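PDB 4GEY: porin B from Pseudomonas putida, which probably lets glucose and related sugars diffuse across the outer membrane through a beta-barrel channel of the carbohydrate-selective OprB family. Local coordinates for residues L131-I136 with Y184-S189; F152-D157 with V188-L193; Q71-A76 with A94-S99. The protein carries 2 engineered substitutions. All coordinates share one frame; numbering follows the deposited sequence.

Contact 1: L131-I136 with Y184-S189; sequences LTQMWI and YNWPVS. With BGC (beta-D-glucopyranose), chain B.
Backbone approach is closest at Thr132 and Pro187, whose CA atoms lie 5.0 Å apart where the loop 184-189 packs against strand 129-140 of the porin barrel. The strand is locally irregular there: Thr132 and Gln133 both face Ala94 of the adjoining strand 89-100, a classic beta bulge. Two hydroxyl bonds join loop and strand. Thr132 OG1 donates to Pro187 O over 2.7 Å, approaching 18° from the carbonyl plane, and it also meets Thr96 OG1. Ser189 OG donates to Leu131 O at 3.0 Å, this time from 39° above the carbonyl plane; the same hydroxyl also bonds to Arg151 NE, its strongest partner.

The two branches of Thr132 do different work. Its first torsion (chi1 -74°) sets OG1 beside the backbone N and turns CG2 anti to that N, bringing the methyl over one face of the Trp186 indole. The evidence for a CH-pi contact is the 3.5 Å from CG2 to the centroid of the six-membered ring, almost along the ring normal. At the indole edge, Gln133 NE2 comes within 4.0 Å of Trp186 CZ3, the amide standing nearly perpendicular to the ring; the Gln133 amide has its main polar partners outside, Glu156 at NE2 and Lys92 at OE1. Trp186 NE1 bonds to Gln71 OE1, which further fixes how the indole is turned.

These contacts pack directly behind backbone that lines the sugar pocket. A cis peptide joins Trp186 to Pro187, and Asn185, Trp186 and Pro187 all border the bound glucopyranose. Its O4 makes a weak hydrogen bond of 3.0 Å to Trp186 O, while Pro187 CD lies 3.9 Å from the sugar O6.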
# COMPACT_ATOMS: atom_id res chain seq x y z
N LEU A 131 3.10 12.92 -10.64
CA LEU A 131 3.64 13.72 -9.57
C LEU A 131 3.24 13.02 -8.28
O LEU A 131 2.07 12.93 -7.95
CB LEU A 131 3.05 15.12 -9.61
CG LEU A 131 3.48 16.03 -8.48
CD1 LEU A 131 4.99 16.01 -8.31
CD2 LEU A 131 3.00 17.44 -8.78
N THR A 132 4.23 12.49 -7.58
CA THR A 132 3.97 11.51 -6.53
C THR A 132 4.20 12.13 -5.15
O THR A 132 3.55 11.74 -4.18
CB THR A 132 4.80 10.22 -6.80
OG1 THR A 132 4.20 9.51 -7.89
CG2 THR A 132 4.86 9.32 -5.59
N GLN A 133 5.10 13.11 -5.08
CA GLN A 133 5.28 13.91 -3.88
C GLN A 133 5.69 15.32 -4.25
O GLN A 133 6.54 15.52 -5.13
CB GLN A 133 6.36 13.34 -2.95
CG GLN A 133 6.05 12.01 -2.27
CD GLN A 133 7.26 11.48 -1.51
OE1 GLN A 133 8.42 11.77 -1.86
NE2 GLN A 133 7.00 10.72 -0.46
N MSE A 134 5.09 16.30 -3.58
CA MSE A 134 5.55 17.68 -3.64
C MSE A 134 5.08 18.40 -2.39
O MSE A 134 3.94 18.85 -2.32
CB MSE A 134 5.01 18.41 -4.86
CG MSE A 134 5.52 19.84 -4.97
SE MSE A 134 4.73 20.76 -6.52
CE MSE A 134 2.90 21.06 -5.87
N TRP A 135 5.95 18.48 -1.40
CA TRP A 135 5.53 19.03 -0.15
C TRP A 135 6.61 19.74 0.64
O TRP A 135 7.80 19.42 0.54
CB TRP A 135 4.84 17.98 0.71
CG TRP A 135 5.57 16.67 0.95
CD1 TRP A 135 5.25 15.45 0.43
CD2 TRP A 135 6.69 16.45 1.82
NE1 TRP A 135 6.12 14.49 0.91
CE2 TRP A 135 7.01 15.08 1.76
CE3 TRP A 135 7.47 17.28 2.62
CZ2 TRP A 135 8.06 14.52 2.47
CZ3 TRP A 135 8.52 16.72 3.32
CH2 TRP A 135 8.80 15.35 3.24
N ILE A 136 6.18 20.72 1.41
CA ILE A 136 7.05 21.46 2.31
C ILE A 136 6.64 21.09 3.72
O ILE A 136 5.47 20.81 3.98
CB ILE A 136 6.95 22.97 2.05
CG1 ILE A 136 7.87 23.76 2.97
CG2 ILE A 136 5.51 23.45 2.19
CD1 ILE A 136 7.82 25.25 2.72
N TYR A 184 -5.87 7.13 -1.59
CA TYR A 184 -4.90 6.81 -2.64
C TYR A 184 -3.46 6.93 -2.14
O TYR A 184 -2.95 8.02 -1.98
CB TYR A 184 -5.07 7.75 -3.83
CG TYR A 184 -6.49 7.91 -4.32
CD1 TYR A 184 -7.37 6.84 -4.38
CD2 TYR A 184 -6.95 9.15 -4.75
CE1 TYR A 184 -8.67 6.99 -4.84
CE2 TYR A 184 -8.24 9.31 -5.22
CZ TYR A 184 -9.10 8.24 -5.26
OH TYR A 184 -10.38 8.41 -5.71
N ASN A 185 -2.81 5.80 -1.93
CA ASN A 185 -1.40 5.83 -1.59
C ASN A 185 -0.52 6.22 -2.77
O ASN A 185 -1.00 6.34 -3.91
CB ASN A 185 -0.96 4.45 -1.09
CG ASN A 185 -1.71 4.00 0.15
OD1 ASN A 185 -1.91 4.77 1.08
ND2 ASN A 185 -2.12 2.75 0.17
N TRP A 186 0.77 6.41 -2.47
CA TRP A 186 1.85 6.34 -3.45
C TRP A 186 1.48 5.28 -4.49
O TRP A 186 1.28 4.13 -4.14
CB TRP A 186 3.14 5.92 -2.76
CG TRP A 186 4.31 5.69 -3.69
CD1 TRP A 186 4.40 4.75 -4.69
CD2 TRP A 186 5.55 6.40 -3.70
NE1 TRP A 186 5.60 4.85 -5.32
CE2 TRP A 186 6.34 5.85 -4.73
CE3 TRP A 186 6.08 7.45 -2.93
CZ2 TRP A 186 7.62 6.31 -5.02
CZ3 TRP A 186 7.34 7.91 -3.22
CH2 TRP A 186 8.10 7.34 -4.26
N PRO A 187 1.50 5.65 -5.77
CA PRO A 187 2.14 6.84 -6.32
C PRO A 187 1.19 7.98 -6.66
O PRO A 187 1.61 8.85 -7.41
CB PRO A 187 2.72 6.32 -7.63
CG PRO A 187 1.67 5.31 -8.08
CD PRO A 187 1.03 4.75 -6.85
N VAL A 188 -0.04 7.97 -6.16
CA VAL A 188 -0.98 9.05 -6.45
C VAL A 188 -0.73 10.18 -5.46
O VAL A 188 -0.49 9.93 -4.28
CB VAL A 188 -2.46 8.58 -6.33
CG1 VAL A 188 -3.43 9.72 -6.65
CG2 VAL A 188 -2.74 7.42 -7.24
N SER A 189 -0.79 11.43 -5.92
CA SER A 189 -0.72 12.56 -5.00
C SER A 189 -2.04 13.32 -4.98
O SER A 189 -2.84 13.20 -5.90
CB SER A 189 0.42 13.51 -5.37
OG SER A 189 0.02 14.39 -6.41
C2 BGC B . -0.03 -0.16 -6.41
C3 BGC B . 0.64 -0.01 -5.19
C4 BGC B . 0.22 1.18 -4.47
C5 BGC B . -1.32 1.25 -4.24
C6 BGC B . -1.78 2.45 -3.78
C1 BGC B . -1.46 -0.28 -6.24
O1 BGC B . -2.04 -0.40 -7.48
O2 BGC B . 0.48 -1.35 -7.09
O3 BGC B . 2.09 0.02 -5.45
O4 BGC B . 0.92 1.24 -3.26
O5 BGC B . -1.96 0.91 -5.58
O6 BGC B . -1.94 3.51 -4.67

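Contact 2: F152-D157 with V188-L193; sequences FGEGED and VSQWAL
Where the chain leaves strand 145-149 of the beta-barrel wall and enters a long loop, Phe152 still runs beside Gln190. The pairing is antiparallel but loose. Phe152 N donates to Gln190 O at 3.2 Å with an N-H...O angle of 150°, whereas the return bond from Gln190 N to Phe152 O is weak, at 3.4 Å. Beyond this point the backbone curls away from its neighbour: residues 154-156 have helical torsions, and Glu156 N reaches back to Gly153 O over 3.2 Å.

Phe152 starts out pointing away from segment 188-193, yet its ring returns to it. With CG set between the backbone N and the carbonyl carbon (chi1 45°), the ring is turned so that Ala192 CB sits over one face, 4.1 Å from the ring centroid and offset toward the rim. Phe210 of strand 203-212 also packs on Ala192, and the Phe152 ring meets that of Trp135 at a steep angle.

Glu154 is buried, and its chain bends at chi2 to bring the carboxylate across the amide of Gln190, the two planes standing 75° apart. Glu154 OE1 accepts from Tyr184 N, tying this turn to the loop that precedes strand 190-198. Replacing Glu154 by alanine removes the carboxylate, and Tyr184 N would probably be left without this acceptor, with a gap beside the Gln190 amide. The nearest atoms of Phe152 and Ala192 are CZ and CB, 3.7 Å apart.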
# COMPACT_ATOMS: atom_id res chain seq x y z
N PHE A 152 0.80 14.48 -1.57
CA PHE A 152 1.27 13.15 -1.21
C PHE A 152 0.07 12.23 -0.97
O PHE A 152 -1.07 12.68 -1.00
CB PHE A 152 2.20 13.19 0.02
CG PHE A 152 1.71 14.05 1.16
CD1 PHE A 152 1.79 15.44 1.10
CD2 PHE A 152 1.20 13.47 2.31
CE1 PHE A 152 1.34 16.22 2.15
CE2 PHE A 152 0.77 14.25 3.37
CZ PHE A 152 0.83 15.62 3.28
N GLY A 153 0.31 10.94 -0.76
CA GLY A 153 -0.77 10.01 -0.48
C GLY A 153 -0.92 9.75 1.01
O GLY A 153 0.04 9.95 1.77
N GLU A 154 -2.11 9.32 1.44
CA GLU A 154 -2.40 9.14 2.87
C GLU A 154 -1.42 8.17 3.55
O GLU A 154 -1.02 8.37 4.72
CB GLU A 154 -3.85 8.68 3.08
CG GLU A 154 -4.96 9.71 2.84
CD GLU A 154 -5.40 9.80 1.38
OE1 GLU A 154 -4.70 9.24 0.50
OE2 GLU A 154 -6.45 10.43 1.11
N GLY A 155 -1.01 7.14 2.81
CA GLY A 155 -0.22 6.07 3.38
C GLY A 155 1.18 6.47 3.77
O GLY A 155 1.85 5.77 4.52
N GLU A 156 1.62 7.61 3.26
CA GLU A 156 2.94 8.14 3.55
C GLU A 156 3.08 8.58 5.02
O GLU A 156 4.18 8.55 5.57
CB GLU A 156 3.24 9.29 2.60
CG GLU A 156 4.53 10.03 2.86
CD GLU A 156 4.86 11.02 1.76
OE1 GLU A 156 4.79 10.64 0.57
OE2 GLU A 156 5.19 12.18 2.07
N ASP A 157 1.98 8.98 5.66
CA ASP A 157 2.01 9.34 7.08
C ASP A 157 1.07 8.49 7.91
O ASP A 157 1.34 8.20 9.08
CB ASP A 157 1.64 10.81 7.27
CG ASP A 157 2.64 11.74 6.63
OD1 ASP A 157 2.60 11.86 5.38
OD2 ASP A 157 3.46 12.35 7.37
N VAL A 188 -0.04 7.97 -6.16
CA VAL A 188 -0.98 9.05 -6.45
C VAL A 188 -0.73 10.18 -5.46
O VAL A 188 -0.49 9.93 -4.28
CB VAL A 188 -2.46 8.58 -6.33
CG1 VAL A 188 -3.43 9.72 -6.65
CG2 VAL A 188 -2.74 7.42 -7.24
N SER A 189 -0.79 11.43 -5.92
CA SER A 189 -0.72 12.56 -5.00
C SER A 189 -2.04 13.32 -4.98
O SER A 189 -2.84 13.20 -5.90
CB SER A 189 0.42 13.51 -5.37
OG SER A 189 0.02 14.39 -6.41
N GLN A 190 -2.24 14.08 -3.90
CA GLN A 190 -3.43 14.91 -3.68
C GLN A 190 -3.00 16.06 -2.79
O GLN A 190 -2.05 15.94 -2.02
CB GLN A 190 -4.50 14.16 -2.89
CG GLN A 190 -5.07 12.94 -3.53
CD GLN A 190 -5.01 11.76 -2.61
OE1 GLN A 190 -3.96 11.50 -2.00
NE2 GLN A 190 -6.12 11.05 -2.48
N TRP A 191 -3.74 17.16 -2.86
CA TRP A 191 -3.47 18.26 -1.95
C TRP A 191 -3.77 17.79 -0.54
O TRP A 191 -4.80 17.16 -0.30
CB TRP A 191 -4.29 19.50 -2.33
CG TRP A 191 -3.79 20.21 -3.54
CD1 TRP A 191 -4.40 20.29 -4.76
CD2 TRP A 191 -2.54 20.92 -3.67
NE1 TRP A 191 -3.63 21.02 -5.63
CE2 TRP A 191 -2.48 21.41 -4.99
CE3 TRP A 191 -1.49 21.19 -2.80
CZ2 TRP A 191 -1.40 22.16 -5.46
CZ3 TRP A 191 -0.41 21.94 -3.26
CH2 TRP A 191 -0.38 22.42 -4.58
N ALA A 192 -2.87 18.07 0.38
CA ALA A 192 -3.04 17.58 1.74
C ALA A 192 -2.35 18.45 2.78
O ALA A 192 -1.35 19.13 2.49
CB ALA A 192 -2.56 16.18 1.85
N LEU A 193 -2.90 18.41 3.98
CA LEU A 193 -2.34 19.06 5.15
C LEU A 193 -2.29 18.03 6.27
O LEU A 193 -3.30 17.39 6.58
CB LEU A 193 -3.21 20.25 5.56
CG LEU A 193 -2.77 21.04 6.79
CD1 LEU A 193 -1.37 21.62 6.58
CD2 LEU A 193 -3.78 22.14 7.13

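Contact 3: Q71-A76 with A94-S99; sequences QFALGA and AITERS. With BGC (beta-D-glucopyranose), chain B; C8E ((hydroxyethyloxy)tri(ethyloxy)octane), chain I.
Gln71 and Arg98 lie side by side and point the same way, from facing positions on two antiparallel strands of the barrel. Their amide and guanidinium planes differ by 30°, close enough to coplanar for a side-on grip: Arg98 NE reaches Gln71 OE1 at 2.8 Å with an N-H...O angle of 160°, and Arg98 NH2 reaches the same oxygen at 3.2 Å in the more bent bond of the two. An extended chain beyond CG, itself anti to the backbone N (chi1 178°), carries the Gln71 amide this far. On the same face, Ala73 CB meets Thr96 CG2 at 3.8 Å.

Phe72, Leu74, Ile95 and Glu97 project from the other face of the sheet. There Phe72 CZ comes within 4.0 Å of O9 of a bound detergent, consistent with a membrane-facing surface. The backbones are joined by paired bonds, among them Leu74 N to Ile95 O at 2.8 Å.

Both bonds to Gln71 OE1 lie close to the guanidinium plane and so fix its rotation; NH1 also bonds to Gly124 O, and NH2 donates a bent hydrogen bond to glucopyranose O3. A neutral amide holds the guanidinium without offsetting its charge, which is likely to stay available to the sugar hydroxyl.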
# COMPACT_ATOMS: atom_id res chain seq x y z
N GLN A 71 8.76 0.16 -11.50
CA GLN A 71 8.58 1.54 -11.09
C GLN A 71 9.93 2.22 -10.94
O GLN A 71 10.87 1.65 -10.37
CB GLN A 71 7.78 1.62 -9.78
CG GLN A 71 7.57 3.02 -9.20
CD GLN A 71 6.93 3.00 -7.79
OE1 GLN A 71 5.70 3.06 -7.64
NE2 GLN A 71 7.76 2.92 -6.77
N PHE A 72 10.03 3.42 -11.48
CA PHE A 72 11.16 4.29 -11.23
C PHE A 72 10.67 5.44 -10.38
O PHE A 72 9.55 5.92 -10.56
CB PHE A 72 11.73 4.83 -12.54
CG PHE A 72 12.63 3.87 -13.28
CD1 PHE A 72 14.00 3.86 -13.03
CD2 PHE A 72 12.11 2.99 -14.22
CE1 PHE A 72 14.85 2.98 -13.72
CE2 PHE A 72 12.94 2.11 -14.90
CZ PHE A 72 14.31 2.11 -14.65
N ALA A 73 11.49 5.89 -9.44
CA ALA A 73 11.10 7.02 -8.59
C ALA A 73 12.23 8.04 -8.51
O ALA A 73 13.32 7.75 -8.02
CB ALA A 73 10.69 6.53 -7.22
N LEU A 74 11.97 9.25 -8.99
CA LEU A 74 12.98 10.29 -9.08
C LEU A 74 12.67 11.30 -7.99
O LEU A 74 11.56 11.81 -7.92
CB LEU A 74 12.92 10.93 -10.48
CG LEU A 74 13.97 11.86 -11.08
CD1 LEU A 74 13.65 13.30 -10.79
CD2 LEU A 74 15.35 11.51 -10.56
N GLY A 75 13.64 11.57 -7.12
CA GLY A 75 13.36 12.37 -5.94
C GLY A 75 14.32 13.51 -5.67
O GLY A 75 15.51 13.45 -6.02
N ALA A 76 13.81 14.55 -5.04
CA ALA A 76 14.65 15.66 -4.62
C ALA A 76 14.26 16.09 -3.21
O ALA A 76 13.14 16.54 -2.97
CB ALA A 76 14.54 16.82 -5.59
N ALA A 94 8.93 14.29 -5.64
CA ALA A 94 9.05 12.92 -6.15
C ALA A 94 8.19 12.72 -7.38
O ALA A 94 7.01 13.06 -7.38
CB ALA A 94 8.69 11.91 -5.09
N ILE A 95 8.80 12.15 -8.41
CA ILE A 95 8.12 11.81 -9.65
C ILE A 95 8.29 10.31 -9.91
O ILE A 95 9.36 9.76 -9.70
CB ILE A 95 8.69 12.63 -10.81
CG1 ILE A 95 8.43 14.12 -10.56
CG2 ILE A 95 8.04 12.23 -12.11
CD1 ILE A 95 8.66 14.99 -11.77
N THR A 96 7.22 9.64 -10.34
CA THR A 96 7.33 8.22 -10.63
C THR A 96 6.84 7.91 -12.03
O THR A 96 6.02 8.64 -12.58
CB THR A 96 6.56 7.33 -9.59
OG1 THR A 96 5.17 7.68 -9.57
CG2 THR A 96 7.12 7.50 -8.20
N GLU A 97 7.39 6.86 -12.64
CA GLU A 97 6.75 6.23 -13.78
C GLU A 97 6.76 4.73 -13.56
O GLU A 97 7.73 4.17 -13.05
CB GLU A 97 7.38 6.62 -15.12
CG GLU A 97 8.58 5.79 -15.53
CD GLU A 97 8.49 5.27 -16.96
OE1 GLU A 97 7.47 4.62 -17.29
OE2 GLU A 97 9.44 5.49 -17.74
N ARG A 98 5.65 4.10 -13.92
CA ARG A 98 5.47 2.67 -13.75
C ARG A 98 5.18 2.06 -15.11
O ARG A 98 4.62 2.72 -15.97
CB ARG A 98 4.26 2.44 -12.84
CG ARG A 98 4.47 2.87 -11.40
CD ARG A 98 3.19 2.66 -10.63
NE ARG A 98 3.43 2.48 -9.20
CZ ARG A 98 2.56 1.90 -8.38
NH1 ARG A 98 1.42 1.44 -8.86
NH2 ARG A 98 2.84 1.77 -7.09
N SER A 99 5.56 0.80 -15.30
CA SER A 99 5.34 0.11 -16.57
C SER A 99 5.00 -1.34 -16.32
O SER A 99 5.44 -1.92 -15.33
CB SER A 99 6.59 0.16 -17.43
OG SER A 99 6.48 1.15 -18.43
C2 BGC B . -0.03 -0.16 -6.41
C3 BGC B . 0.64 -0.01 -5.19
C4 BGC B . 0.22 1.18 -4.47
C5 BGC B . -1.32 1.25 -4.24
C6 BGC B . -1.78 2.45 -3.78
C1 BGC B . -1.46 -0.28 -6.24
O1 BGC B . -2.04 -0.40 -7.48
O2 BGC B . 0.48 -1.35 -7.09
O3 BGC B . 2.09 0.02 -5.45
O4 BGC B . 0.92 1.24 -3.26
O5 BGC B . -1.96 0.91 -5.58
O6 BGC B . -1.94 3.51 -4.67
C2 C8E I . 10.35 1.54 -18.78
C3 C8E I . 10.09 0.04 -18.64
C4 C8E I . 10.69 -0.77 -19.79
C5 C8E I . 11.45 -1.99 -19.27
C6 C8E I . 12.95 -1.69 -19.13
C7 C8E I . 13.48 -2.09 -17.75
C8 C8E I . 14.96 -1.74 -17.60
O9 C8E I . 15.30 -1.39 -16.26
C10 C8E I . 16.01 -2.39 -15.54
C11 C8E I . 16.62 -1.78 -14.27
O12 C8E I . 17.20 -2.76 -13.41
C13 C8E I . 18.06 -2.22 -12.42
C14 C8E I . 19.05 -3.26 -11.89

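Contact 3 closes first along the chain, between 71-76 and 94-99. Contacts 1 and 2 follow and both finish near residue 190, sharing Val188 and Ser189. Their centres are about 5 Å apart; contact 3 is centred about 10 Å from contact 1 and 15 Å from contact 2. Strands 66-79, 89-100 and 129-140 are successive neighbours in the barrel, with 145-149 linking them to 190-198. By these distances contact 1 sits in the middle, touching contact 3 through Thr132 and Thr96 and contact 2 through Tyr184 and Glu154. Contacts 1 and 3 both touch the sugar, so a wall strand and the 184-189 loop both contribute to its site, which residues 121-125 complete.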